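Local coordinates for cytoplasmic export protein 1 (Saccharomyces cerevisiae, PDB 3VWA) that takes part in nuclear tRNA export, probably collecting tRNAs from their export receptors at the nuclear pore complex and delivering aminoacylated tRNAs to the translation machinery, at residues Q387-S392 / L421-K426. Numbering follows the deposited sequence.
Sequences QGLTDS and LRFLAK
In the helical, HEAT-repeat part that ends this fragment, F423 of helix 413-427 lays its side chain against L389 and Q387 of segment 387-392, which lies within HEAT repeat 1 (381-419) and connects helix 374-387 to helix 394-407. The contact illustrates how one aromatic side chain can join a helix to the turn between two others. Methyl CD1 of L389 packs 3.7 Å from CB of F423 and lies obliquely to the ring, touching its root. Farther out, the amide of Q387 reaches the end of the same ring, with NE2 3.9 Å from CZ of F423. Amide and ring planes stand 78° apart, and the approach is again oblique. Q387 gets there through a bend in its chain (chi2 -31°), for its CB points away from helix 413-427. The turn is pinned from within: carbonyl O of Q387 accepts the backbone N of T390 at 2.8 Å and also OG1 of T390 at 3.0 Å, the hydroxyl sitting in the carbonyl plane on a lone pair. On the exposed side, K426 extends its chain until NZ is 4.2 Å from the methyl CG2 of T390. L389 and L424 both touch L401 of helix 394-407, so that helix packs against both segments. With an alanine at F423, CB could still meet the L389 methyl, but the loss of the ring would probably deprive the Q387 amide of its neighbour on this helix and open a gap beside L389. Without polar bonds between its two sides, the contact is mainly one of van der Waals packing, while the hydrogen bonds to Q387 O hold the turn itself.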
loop_
_atom_site.group_PDB
_atom_site.type_symbol
_atom_site.label_atom_id
_atom_site.label_comp_id
_atom_site.label_asym_id
_atom_site.label_seq_id
_atom_site.Cartn_x
_atom_site.Cartn_y
_atom_site.Cartn_z
ATOM N N GLN A 387 7.299 4.200 27.112
ATOM C CA GLN A 387 6.870 5.277 28.020
ATOM C C GLN A 387 5.371 5.292 28.100
ATOM O O GLN A 387 4.807 5.798 29.075
ATOM C CB GLN A 387 7.370 6.660 27.546
ATOM C CG GLN A 387 8.878 6.860 27.599
ATOM C CD GLN A 387 9.538 6.064 28.721
ATOM O OE1 GLN A 387 9.811 6.576 29.796
ATOM N NE2 GLN A 387 9.800 4.791 28.464
ATOM N N GLY A 388 4.706 4.748 27.089
ATOM C CA GLY A 388 3.225 4.588 27.204
ATOM C C GLY A 388 2.814 3.981 28.553
ATOM O O GLY A 388 1.707 4.226 29.063
ATOM N N LEU A 389 3.716 3.213 29.169
ATOM C CA LEU A 389 3.317 2.510 30.422
ATOM C C LEU A 389 3.227 3.430 31.586
ATOM O O LEU A 389 2.566 3.117 32.588
ATOM C CB LEU A 389 4.271 1.357 30.792
ATOM C CG LEU A 389 4.285 0.152 29.878
ATOM C CD1 LEU A 389 5.471 -0.725 30.303
ATOM C CD2 LEU A 389 2.968 -0.620 29.962
ATOM N N THR A 390 3.872 4.588 31.441
ATOM C CA THR A 390 3.972 5.524 32.542
ATOM C C THR A 390 3.097 6.748 32.333
ATOM O O THR A 390 3.132 7.665 33.139
ATOM C CB THR A 390 5.439 5.948 32.807
ATOM O OG1 THR A 390 5.929 6.706 31.696
ATOM C CG2 THR A 390 6.340 4.734 33.035
ATOM N N ASP A 391 2.314 6.758 31.255
ATOM C CA ASP A 391 1.361 7.829 30.938
ATOM C C ASP A 391 0.241 7.862 31.991
ATOM O O ASP A 391 -0.042 6.847 32.616
ATOM C CB ASP A 391 0.777 7.573 29.543
ATOM C CG ASP A 391 -0.040 8.757 28.993
ATOM O OD1 ASP A 391 0.548 9.669 28.407
ATOM O OD2 ASP A 391 -1.274 8.756 29.107
ATOM N N SER A 392 -0.412 9.027 32.160
ATOM C CA SER A 392 -1.382 9.225 33.220
ATOM C C SER A 392 -2.703 8.603 32.906
ATOM O O SER A 392 -3.466 8.312 33.813
ATOM C CB SER A 392 -1.568 10.728 33.551
ATOM O OG SER A 392 -2.241 11.434 32.507
ATOM N N LEU A 421 11.347 -6.166 32.300
ATOM C CA LEU A 421 10.792 -6.606 33.573
ATOM C C LEU A 421 10.773 -5.525 34.668
ATOM O O LEU A 421 9.942 -5.635 35.591
ATOM C CB LEU A 421 11.525 -7.826 34.110
ATOM C CG LEU A 421 11.422 -9.069 33.226
ATOM C CD1 LEU A 421 12.578 -10.022 33.490
ATOM C CD2 LEU A 421 10.063 -9.704 33.490
ATOM N N ARG A 422 11.675 -4.524 34.600
ATOM C CA ARG A 422 11.625 -3.378 35.566
ATOM C C ARG A 422 10.347 -2.579 35.362
ATOM O O ARG A 422 9.699 -2.181 36.333
ATOM C CB ARG A 422 12.857 -2.446 35.480
ATOM C CG ARG A 422 14.181 -3.138 35.869
ATOM C CD ARG A 422 15.395 -2.245 35.572
ATOM N NE ARG A 422 16.632 -3.051 35.543
ATOM C CZ ARG A 422 17.472 -3.231 36.572
ATOM N NH1 ARG A 422 17.216 -2.696 37.736
ATOM N NH2 ARG A 422 18.567 -3.973 36.441
ATOM N N PHE A 423 9.953 -2.402 34.098
ATOM C CA PHE A 423 8.676 -1.764 33.781
ATOM C C PHE A 423 7.502 -2.609 34.302
ATOM O O PHE A 423 6.551 -2.076 34.884
ATOM C CB PHE A 423 8.518 -1.582 32.262
ATOM C CG PHE A 423 9.329 -0.452 31.671
ATOM C CD1 PHE A 423 10.505 -0.726 30.937
ATOM C CD2 PHE A 423 8.906 0.867 31.801
ATOM C CE1 PHE A 423 11.275 0.294 30.359
ATOM C CE2 PHE A 423 9.668 1.910 31.243
ATOM C CZ PHE A 423 10.855 1.633 30.524
ATOM N N LEU A 424 7.565 -3.918 34.070
ATOM C CA LEU A 424 6.446 -4.799 34.421
ATOM C C LEU A 424 6.282 -4.926 35.934
ATOM O O LEU A 424 5.171 -5.000 36.412
ATOM C CB LEU A 424 6.580 -6.185 33.761
ATOM C CG LEU A 424 6.514 -6.187 32.220
ATOM C CD1 LEU A 424 7.110 -7.449 31.604
ATOM C CD2 LEU A 424 5.075 -5.998 31.741
ATOM N N ALA A 425 7.387 -4.937 36.670
ATOM C CA ALA A 425 7.351 -4.917 38.122
ATOM C C ALA A 425 6.599 -3.691 38.632
ATOM O O ALA A 425 5.905 -3.773 39.639
ATOM C CB ALA A 425 8.751 -4.981 38.710
ATOM N N LYS A 426 6.703 -2.571 37.913
ATOM C CA LYS A 426 5.948 -1.393 38.282
ATOM C C LYS A 426 4.479 -1.503 37.933
ATOM O O LYS A 426 3.640 -1.242 38.755
ATOM C CB LYS A 426 6.537 -0.129 37.672
ATOM C CG LYS A 426 6.043 1.091 38.424
ATOM C CD LYS A 426 6.190 2.385 37.642
ATOM C CE LYS A 426 5.236 3.469 38.162
ATOM N NZ LYS A 426 4.940 4.394 37.016
#